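PDB 3HR6: putative surface-anchored fimbrial subunit from Corynebacterium diphtheriae, which forms the shaft of a surface pilus, as its major pilin built of tandem Ig-like modules stabilised by isopeptide and disulfide bonds. Local coordinates for residues His10-Leu15 / Tyr138-Ala143; Gly36-Leu41 / Glu104-Glu109; Asn181-Gly186 / Thr240-Asp245. One frame throughout, in Å; residues are numbered along the deposited sequence. Where two conformers were deposited one is given.

In the fold
Interactions 1 and 2 belong to the same mixed sheet of the N-terminal pilin domain, their centres about 12 Å apart. Both segments of interaction 2 fall between those of interaction 1, so it is nested in the span that interaction 1 closes. They touch through A11 and P139 packed on F39, A11 on M37, and H141 on M37. Interaction 3 comes later in the sequence, in the Cna-B-like region, with its centre about 18 Å from that of interaction 1 and about 21 Å from that of interaction 2. L105 meets E185 by packing, and Q142 bonds to A179, consistent with neighbouring modules of the pilin abutting here.

Interaction 1 of 3, residues His10-Leu15 / Tyr138-Ala143; sequences HALMGL and YPKHQA
The carbonyl oxygen of L12 receives the backbone N of H141 at 2.8 Å, and the CA of K140 also approaches it as a CA-H...O contact. This is parallel beta pairing between strands 5-13 and 131-143 in the N-terminal pilin domain: L12 bridges K140, and M13 bridges H141. As parallel pairing requires, L12 bonds to the residues on either side of K140, its O to H141 N and its N to P139 O at 2.9 Å, and G14 N follows with H141 O, also at 2.9 Å. The L12 and K140 side chains lie on one face of the sheet and run alongside each other in the same direction, with L12 CB against K140 CD. On the other face, H141 takes the crowded position for CG, between its backbone N and carbonyl carbon (chi1 65°), which swings the imidazole back under strand 5-13. M13 CA sits over one ring face in a CH-pi contact, 4.1 Å from the centroid. Ahead of the bridged residues, the rings of H10 and Y138 are tilted by only 17° but strongly offset. The H10 nitrogens are engaged beyond this pair, NE2 with H136 and ND1 with the carbonyl of G87. K140 doubles back, returning NZ to Y138 O at 2.7 Å. Q142 NE2 gives a hydrogen to G14 O at 2.9 Å; the acceptor lies within 4° of the Q142 amide plane.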
loop_
_atom_site.group_PDB
_atom_site.type_symbol
_atom_site.label_atom_id
_atom_site.label_comp_id
_atom_site.label_asym_id
_atom_site.label_seq_id
_atom_site.Cartn_x
_atom_site.Cartn_y
_atom_site.Cartn_z
ATOM N N HIS A 10 -22.576 -12.354 -14.919
ATOM C CA HIS A 10 -21.744 -13.168 -14.044
ATOM C C HIS A 10 -20.266 -12.891 -14.314
ATOM O O HIS A 10 -19.755 -13.175 -15.393
ATOM C CB HIS A 10 -22.047 -14.645 -14.294
ATOM C CG HIS A 10 -23.492 -15.006 -14.188
ATOM N ND1 HIS A 10 -24.130 -15.174 -12.976
ATOM C CD2 HIS A 10 -24.433 -15.203 -15.138
ATOM C CE1 HIS A 10 -25.393 -15.493 -13.191
ATOM N NE2 HIS A 10 -25.605 -15.514 -14.493
ATOM N N ALA A 11 -19.557 -12.391 -13.314
ATOM C CA ALA A 11 -18.194 -11.986 -13.473
ATOM C C ALA A 11 -17.304 -13.161 -13.164
ATOM O O ALA A 11 -17.193 -13.566 -12.020
ATOM C CB ALA A 11 -17.898 -10.829 -12.520
ATOM N N LEU A 12 -16.696 -13.735 -14.196
ATOM C CA LEU A 12 -15.855 -14.919 -14.042
ATOM C C LEU A 12 -14.388 -14.555 -13.934
ATOM O O LEU A 12 -13.883 -13.730 -14.719
ATOM C CB LEU A 12 -16.049 -15.811 -15.267
ATOM C CG LEU A 12 -17.208 -16.787 -15.143
ATOM C CD1 LEU A 12 -18.465 -16.222 -14.502
ATOM C CD2 LEU A 12 -17.447 -17.503 -16.475
ATOM N N MET A 13 -13.690 -15.165 -12.985
ATOM C CA MET A 13 -12.242 -15.010 -12.874
ATOM C C MET A 13 -11.542 -16.105 -13.673
ATOM O O MET A 13 -11.668 -17.295 -13.345
ATOM C CB MET A 13 -11.821 -15.089 -11.400
ATOM C CG MET A 13 -10.322 -15.119 -11.209
ATOM S SD MET A 13 -9.807 -14.961 -9.508
ATOM C CE MET A 13 -10.606 -16.412 -8.782
ATOM N N GLY A 14 -10.780 -15.729 -14.695
ATOM C CA GLY A 14 -10.030 -16.718 -15.480
ATOM C C GLY A 14 -9.718 -16.197 -16.858
ATOM O O GLY A 14 -10.051 -15.048 -17.177
ATOM N N LEU A 15 -9.064 -17.038 -17.655
ATOM C CA LEU A 15 -8.618 -16.660 -18.986
ATOM C C LEU A 15 -9.572 -17.213 -20.053
ATOM O O LEU A 15 -9.934 -18.381 -20.008
ATOM C CB LEU A 15 -7.194 -17.165 -19.196
ATOM C CG LEU A 15 -6.168 -16.412 -18.353
ATOM C CD1 LEU A 15 -4.815 -17.167 -18.294
ATOM C CD2 LEU A 15 -6.006 -14.988 -18.841
ATOM N N TYR A 138 -21.230 -13.776 -19.292
ATOM C CA TYR A 138 -20.165 -14.349 -18.480
ATOM C C TYR A 138 -18.789 -13.732 -18.835
ATOM O O TYR A 138 -17.852 -14.443 -19.198
ATOM C CB TYR A 138 -20.137 -15.870 -18.695
ATOM C CG TYR A 138 -21.409 -16.558 -18.280
ATOM C CD1 TYR A 138 -21.581 -17.030 -16.976
ATOM C CD2 TYR A 138 -22.448 -16.716 -19.174
ATOM C CE1 TYR A 138 -22.765 -17.648 -16.590
ATOM C CE2 TYR A 138 -23.638 -17.309 -18.798
ATOM C CZ TYR A 138 -23.789 -17.770 -17.503
ATOM O OH TYR A 138 -24.966 -18.353 -17.129
ATOM N N PRO A 139 -18.662 -12.414 -18.727
ATOM C CA PRO A 139 -17.376 -11.754 -18.976
ATOM C C PRO A 139 -16.275 -12.249 -18.010
ATOM O O PRO A 139 -16.567 -12.501 -16.837
ATOM C CB PRO A 139 -17.711 -10.289 -18.733
ATOM C CG PRO A 139 -18.801 -10.348 -17.707
ATOM C CD PRO A 139 -19.662 -11.465 -18.197
ATOM N N LYS A 140 -15.059 -12.434 -18.528
ATOM C CA LYS A 140 -13.908 -12.872 -17.749
ATOM C C LYS A 140 -13.043 -11.694 -17.354
ATOM O O LYS A 140 -12.828 -10.773 -18.129
ATOM C CB LYS A 140 -13.030 -13.842 -18.560
ATOM C CG LYS A 140 -13.449 -15.292 -18.516
ATOM C CD LYS A 140 -14.876 -15.588 -18.934
ATOM C CE LYS A 140 -15.095 -15.991 -20.400
ATOM N NZ LYS A 140 -16.554 -16.362 -20.631
ATOM N N HIS A 141 -12.531 -11.739 -16.135
ATOM C CA HIS A 141 -11.518 -10.798 -15.671
ATOM C C HIS A 141 -10.409 -11.600 -15.026
ATOM O O HIS A 141 -10.543 -12.799 -14.799
ATOM C CB HIS A 141 -12.073 -9.799 -14.666
ATOM C CG HIS A 141 -12.517 -10.439 -13.396
ATOM N ND1 HIS A 141 -13.809 -10.865 -13.190
ATOM C CD2 HIS A 141 -11.820 -10.791 -12.292
ATOM C CE1 HIS A 141 -13.895 -11.440 -12.000
ATOM N NE2 HIS A 141 -12.705 -11.400 -11.429
ATOM N N GLN A 142 -9.288 -10.937 -14.766
ATOM C CA GLN A 142 -8.150 -11.592 -14.134
ATOM C C GLN A 142 -7.815 -10.879 -12.854
ATOM O O GLN A 142 -7.835 -9.670 -12.764
ATOM C CB GLN A 142 -6.925 -11.676 -15.063
ATOM C CG GLN A 142 -7.105 -12.551 -16.322
ATOM C CD GLN A 142 -7.816 -11.875 -17.459
ATOM O OE1 GLN A 142 -7.393 -10.816 -17.938
ATOM N NE2 GLN A 142 -8.917 -12.483 -17.916
ATOM N N ALA A 143 -7.506 -11.676 -11.844
ATOM C CA ALA A 143 -7.161 -11.157 -10.552
ATOM C C ALA A 143 -5.746 -10.548 -10.538
ATOM O O ALA A 143 -4.865 -10.933 -11.301
ATOM C CB ALA A 143 -7.251 -12.287 -9.502
#

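Interaction 2 of 3, residues Gly36-Leu41 / Glu104-Glu109; sequences GMSFTL and ELNGAE
S38 turns OG anti to its backbone N (chi1 175°), while N106 holds CG between its N and carbonyl carbon (chi1 71°); together these rotations bring S38 OG to N106 OD1 as a hydrogen-bond donor at 2.7 Å. The hydroxyl reaches the amide oxygen from 26° off the carbonyl plane. N106 ND2 bonds in turn to D291 O, so both ends of this amide are engaged. Two residues along, and so on the same side of the strand, T40 OG1 donates to E104 OE2 at 2.5 Å, and the oxygen accepts on its anti lone pair, away from OE1; the bend of the E104 chain at chi2 folds that group over the strand. T40 OG1 is also bonded to T81 OG1. These bonds lie where strand 97-103, the antiparallel neighbour of strand 38-44, gives way to the loop leading to strand 111-112. Backbone evidence of the changeover is direct: E104 N donates to S38 O at 2.7 Å, but next to it a water replaces the reciprocal bond, accepting from S38 N at 3.0 Å and donating to E104 O. Farther along, A108 N donates to G36 O at 2.7 Å. G36 O also lies 3.1 Å from G107 CA, where a side chain pointing at segment 36-41 would collide with it, so the glycine fits. M37 CE meets E109 O at 3.5 Å.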
loop_
_atom_site.group_PDB
_atom_site.type_symbol
_atom_site.label_atom_id
_atom_site.label_comp_id
_atom_site.label_asym_id
_atom_site.label_seq_id
_atom_site.Cartn_x
_atom_site.Cartn_y
_atom_site.Cartn_z
ATOM N N GLY A 36 -18.707 -8.457 -5.961
ATOM C CA GLY A 36 -18.177 -7.117 -5.838
ATOM C C GLY A 36 -17.622 -6.559 -7.125
ATOM O O GLY A 36 -16.919 -5.564 -7.107
ATOM N N MET A 37 -17.904 -7.230 -8.251
ATOM C CA MET A 37 -17.421 -6.753 -9.538
ATOM C C MET A 37 -18.453 -5.780 -10.067
ATOM O O MET A 37 -19.642 -6.078 -10.069
ATOM C CB MET A 37 -17.168 -7.917 -10.492
ATOM C CG MET A 37 -16.083 -8.855 -10.010
ATOM S SD MET A 37 -14.452 -8.123 -10.086
ATOM C CE MET A 37 -14.097 -7.702 -8.363
ATOM N N SER A 38 -17.981 -4.622 -10.528
ATOM C CA SER A 38 -18.843 -3.491 -10.823
ATOM C C SER A 38 -19.041 -3.362 -12.320
ATOM O O SER A 38 -18.082 -3.342 -13.082
ATOM C CB SER A 38 -18.213 -2.210 -10.266
ATOM O OG SER A 38 -18.994 -1.096 -10.665
ATOM N N PHE A 39 -20.303 -3.286 -12.733
ATOM C CA PHE A 39 -20.668 -3.182 -14.107
ATOM C C PHE A 39 -21.643 -2.065 -14.317
ATOM O O PHE A 39 -22.544 -1.869 -13.514
ATOM C CB PHE A 39 -21.328 -4.471 -14.571
ATOM C CG PHE A 39 -20.396 -5.628 -14.618
ATOM C CD1 PHE A 39 -19.692 -5.937 -15.782
ATOM C CD2 PHE A 39 -20.239 -6.427 -13.510
ATOM C CE1 PHE A 39 -18.812 -7.008 -15.813
ATOM C CE2 PHE A 39 -19.386 -7.485 -13.531
ATOM C CZ PHE A 39 -18.663 -7.789 -14.694
ATOM N N THR A 40 -21.471 -1.364 -15.427
ATOM C CA THR A 40 -22.472 -0.439 -15.900
ATOM C C THR A 40 -23.133 -1.019 -17.166
ATOM O O THR A 40 -22.456 -1.496 -18.096
ATOM C CB THR A 40 -21.860 0.943 -16.151
ATOM O OG1 THR A 40 -21.287 1.422 -14.931
ATOM C CG2 THR A 40 -22.908 1.935 -16.637
ATOM N N LEU A 41 -24.464 -0.987 -17.166
ATOM C CA LEU A 41 -25.266 -1.310 -18.326
ATOM C C LEU A 41 -25.622 -0.029 -19.083
ATOM O O LEU A 41 -26.120 0.921 -18.497
ATOM C CB LEU A 41 -26.531 -2.063 -17.907
ATOM C CG LEU A 41 -27.358 -2.653 -19.057
ATOM C CD1 LEU A 41 -26.651 -3.864 -19.714
ATOM C CD2 LEU A 41 -28.761 -3.025 -18.567
ATOM N N GLU A 104 -16.342 -1.963 -14.663
ATOM C CA GLU A 104 -15.753 -0.723 -14.179
ATOM C C GLU A 104 -14.569 -1.028 -13.274
ATOM O O GLU A 104 -14.365 -2.147 -12.829
ATOM C CB GLU A 104 -16.783 0.037 -13.393
ATOM C CG GLU A 104 -18.051 0.387 -14.189
ATOM C CD GLU A 104 -17.882 1.539 -15.167
ATOM O OE1 GLU A 104 -16.750 1.891 -15.542
ATOM O OE2 GLU A 104 -18.920 2.090 -15.578
ATOM N N LEU A 105 -13.833 0.024 -12.964
ATOM C CA LEU A 105 -12.623 -0.052 -12.169
ATOM C C LEU A 105 -12.864 0.184 -10.677
ATOM O O LEU A 105 -11.906 0.254 -9.897
ATOM C CB LEU A 105 -11.616 0.959 -12.733
ATOM C CG LEU A 105 -10.999 0.603 -14.085
ATOM C CD1 LEU A 105 -10.172 1.821 -14.573
ATOM C CD2 LEU A 105 -10.146 -0.656 -14.019
ATOM N N ASN A 106 -14.140 0.315 -10.277
ATOM C CA ASN A 106 -14.564 0.574 -8.897
ATOM C C ASN A 106 -15.234 -0.651 -8.183
ATOM O O ASN A 106 -16.107 -0.505 -7.289
ATOM C CB ASN A 106 -15.492 1.788 -8.865
ATOM C CG ASN A 106 -16.847 1.505 -9.470
ATOM O OD1 ASN A 106 -16.979 0.588 -10.273
ATOM N ND2 ASN A 106 -17.882 2.256 -9.051
ATOM N N GLY A 107 -14.831 -1.861 -8.574
ATOM C CA GLY A 107 -15.263 -3.078 -7.866
ATOM C C GLY A 107 -14.702 -3.135 -6.465
ATOM O O GLY A 107 -13.837 -2.321 -6.124
ATOM N N ALA A 108 -15.169 -4.103 -5.684
ATOM C CA ALA A 108 -14.734 -4.291 -4.288
ATOM C C ALA A 108 -13.245 -4.574 -4.236
ATOM O O ALA A 108 -12.514 -4.116 -3.333
ATOM C CB ALA A 108 -15.530 -5.413 -3.619
ATOM N N GLU A 109 -12.783 -5.338 -5.232
ATOM C CA GLU A 109 -11.382 -5.674 -5.407
ATOM C C GLU A 109 -10.945 -5.200 -6.785
ATOM O O GLU A 109 -11.726 -5.210 -7.753
ATOM C CB GLU A 109 -11.151 -7.182 -5.343
ATOM C CG GLU A 109 -11.559 -7.890 -4.098
ATOM C CD GLU A 109 -11.343 -9.387 -4.266
ATOM O OE1 GLU A 109 -12.073 -10.019 -5.085
ATOM O OE2 GLU A 109 -10.404 -9.909 -3.615
HETATM O O HOH W 1 -15.077 -4.314 -11.352
#

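Interaction 3 of 3, residues Asn181-Gly186 / Thr240-Asp245; sequences NTKFEG and TLQSLD
Apolar packing centres on F184, whose ring is met over one face by L244 CD2; this CH-pi contact lies 4.0 Å from the ring centroid and 20° off its normal. The two side chains cross at about a right angle. L241, with CG anti to its N (chi1 176°), sends CD1 to F184 CB at 3.6 Å and to G186 CA at 3.4 Å. The F184 ring also meets F187 edge-to-face. In the Cna-B-like region this joins the loop between strands 166-174 and 187-192 to the end of helix 238-242, where S243 is the first residue to leave helical angles before a 3-10 segment that begins at L244. Among direct polar contacts, K183 bends at chi2 and brings NZ to Q242 O, a hydrogen bond of 2.6 Å; in the conformer given, its chain runs at about a right angle across the Q242 side chain. That ammonium also forms a longer salt bridge to D245 OD1 at 3.6 Å. Its position beside both oxygens probably eases the close approach of Q242 O and D245 OD1, two acceptors 2.9 Å apart. Water supplies the remaining links: one molecule lies between T182 O and D245 OD2, while a second accepts from F184 N at 3.0 Å and lies 2.7 Å from L241 O, close to D245 OD1 as well.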
loop_
_atom_site.group_PDB
_atom_site.type_symbol
_atom_site.label_atom_id
_atom_site.label_comp_id
_atom_site.label_asym_id
_atom_site.label_seq_id
_atom_site.Cartn_x
_atom_site.Cartn_y
_atom_site.Cartn_z
ATOM N N ASN A 181 -4.189 -11.675 -26.468
ATOM C CA ASN A 181 -4.369 -10.549 -27.387
ATOM C C ASN A 181 -5.059 -9.293 -26.822
ATOM O O ASN A 181 -5.419 -8.402 -27.608
ATOM C CB ASN A 181 -5.067 -11.035 -28.656
ATOM C CG ASN A 181 -4.404 -12.273 -29.235
ATOM O OD1 ASN A 181 -5.079 -13.234 -29.613
ATOM N ND2 ASN A 181 -3.072 -12.263 -29.287
ATOM N N THR A 182 -5.236 -9.225 -25.496
ATOM C CA THR A 182 -5.601 -7.963 -24.816
ATOM C C THR A 182 -4.374 -7.297 -24.251
ATOM O O THR A 182 -3.317 -7.915 -24.118
ATOM C CB THR A 182 -6.676 -8.120 -23.694
ATOM O OG1 THR A 182 -6.196 -8.932 -22.599
ATOM C CG2 THR A 182 -7.943 -8.711 -24.272
ATOM N N LYS A 183 -4.508 -6.014 -23.926
ATOM C CA LYS A 183 -3.401 -5.253 -23.350
ATOM C C LYS A 183 -3.807 -4.660 -22.026
ATOM O O LYS A 183 -4.988 -4.452 -21.755
ATOM C CB LYS A 183 -2.973 -4.131 -24.317
ATOM C CG LYS A 183 -2.536 -4.638 -25.659
ATOM C CD LYS A 183 -1.100 -5.104 -25.567
ATOM C CE LYS A 183 -0.696 -5.885 -26.782
ATOM N NZ LYS A 183 0.790 -5.885 -26.875
ATOM N N PHE A 184 -2.814 -4.416 -21.173
ATOM C CA PHE A 184 -3.046 -3.694 -19.971
ATOM C C PHE A 184 -3.510 -2.287 -20.334
ATOM O O PHE A 184 -2.998 -1.696 -21.273
ATOM C CB PHE A 184 -1.780 -3.633 -19.106
ATOM C CG PHE A 184 -1.496 -4.902 -18.372
ATOM C CD1 PHE A 184 -2.123 -5.161 -17.182
ATOM C CD2 PHE A 184 -0.601 -5.830 -18.880
ATOM C CE1 PHE A 184 -1.858 -6.327 -16.482
ATOM C CE2 PHE A 184 -0.342 -7.002 -18.203
ATOM C CZ PHE A 184 -0.959 -7.245 -16.999
ATOM N N GLU A 185 -4.476 -1.766 -19.575
ATOM C CA GLU A 185 -4.941 -0.387 -19.763
ATOM C C GLU A 185 -3.906 0.583 -19.227
ATOM O O GLU A 185 -3.820 1.727 -19.688
ATOM C CB GLU A 185 -6.204 -0.095 -18.966
ATOM C CG GLU A 185 -7.463 -0.809 -19.331
ATOM C CD GLU A 185 -8.527 -0.444 -18.315
ATOM O OE1 GLU A 185 -8.700 0.760 -18.015
ATOM O OE2 GLU A 185 -9.172 -1.343 -17.771
ATOM N N GLY A 186 -3.134 0.115 -18.256
ATOM C CA GLY A 186 -2.147 0.938 -17.580
ATOM C C GLY A 186 -1.663 0.134 -16.412
ATOM O O GLY A 186 -2.140 -0.969 -16.194
ATOM N N THR A 240 6.711 -0.236 -22.894
ATOM C CA THR A 240 6.706 -1.055 -21.688
ATOM C C THR A 240 5.313 -1.521 -21.288
ATOM O O THR A 240 5.147 -2.701 -20.918
ATOM C CB THR A 240 7.377 -0.294 -20.510
ATOM O OG1 THR A 240 8.721 0.044 -20.872
ATOM C CG2 THR A 240 7.447 -1.140 -19.259
ATOM N N LEU A 241 4.320 -0.622 -21.316
ATOM C CA LEU A 241 2.957 -1.014 -20.979
ATOM C C LEU A 241 2.410 -1.953 -22.039
ATOM O O LEU A 241 1.769 -2.953 -21.709
ATOM C CB LEU A 241 2.042 0.195 -20.813
ATOM C CG LEU A 241 0.561 -0.072 -20.538
ATOM C CD1 LEU A 241 0.293 -0.744 -19.163
ATOM C CD2 LEU A 241 -0.200 1.232 -20.668
ATOM N N GLN A 242 2.689 -1.617 -23.303
ATOM C CA GLN A 242 2.222 -2.404 -24.463
ATOM C C GLN A 242 2.750 -3.836 -24.450
ATOM O O GLN A 242 2.064 -4.747 -24.901
ATOM C CB GLN A 242 2.623 -1.742 -25.797
ATOM C CG GLN A 242 1.526 -0.913 -26.469
ATOM C CD GLN A 242 0.474 -1.757 -27.170
ATOM O OE1 GLN A 242 -0.686 -1.758 -26.772
ATOM N NE2 GLN A 242 0.875 -2.476 -28.220
ATOM N N SER A 243 3.973 -4.026 -23.951
ATOM C CA SER A 243 4.565 -5.361 -23.890
ATOM C C SER A 243 4.477 -6.021 -22.523
ATOM O O SER A 243 5.037 -7.088 -22.321
ATOM C CB SER A 243 6.009 -5.350 -24.379
ATOM O OG SER A 243 6.846 -4.610 -23.521
ATOM N N LEU A 244 3.775 -5.394 -21.584
ATOM C CA LEU A 244 3.703 -5.913 -20.218
ATOM C C LEU A 244 2.989 -7.255 -20.154
ATOM O O LEU A 244 3.287 -8.082 -19.288
ATOM C CB LEU A 244 3.050 -4.878 -19.289
ATOM C CG LEU A 244 3.179 -5.112 -17.794
ATOM C CD1 LEU A 244 4.625 -4.973 -17.374
ATOM C CD2 LEU A 244 2.237 -4.150 -17.048
ATOM N N ASP A 245 2.060 -7.487 -21.072
ATOM C CA ASP A 245 1.442 -8.795 -21.216
ATOM C C ASP A 245 2.414 -9.919 -21.573
ATOM O O ASP A 245 2.025 -11.090 -21.547
ATOM C CB ASP A 245 0.301 -8.771 -22.236
ATOM C CG ASP A 245 0.744 -8.290 -23.594
ATOM O OD1 ASP A 245 1.404 -7.245 -23.647
ATOM O OD2 ASP A 245 0.418 -8.942 -24.594
HETATM O O HOH W 2 -2.161 -10.269 -24.457
HETATM O O HOH W 3 -0.026 -4.900 -22.249
#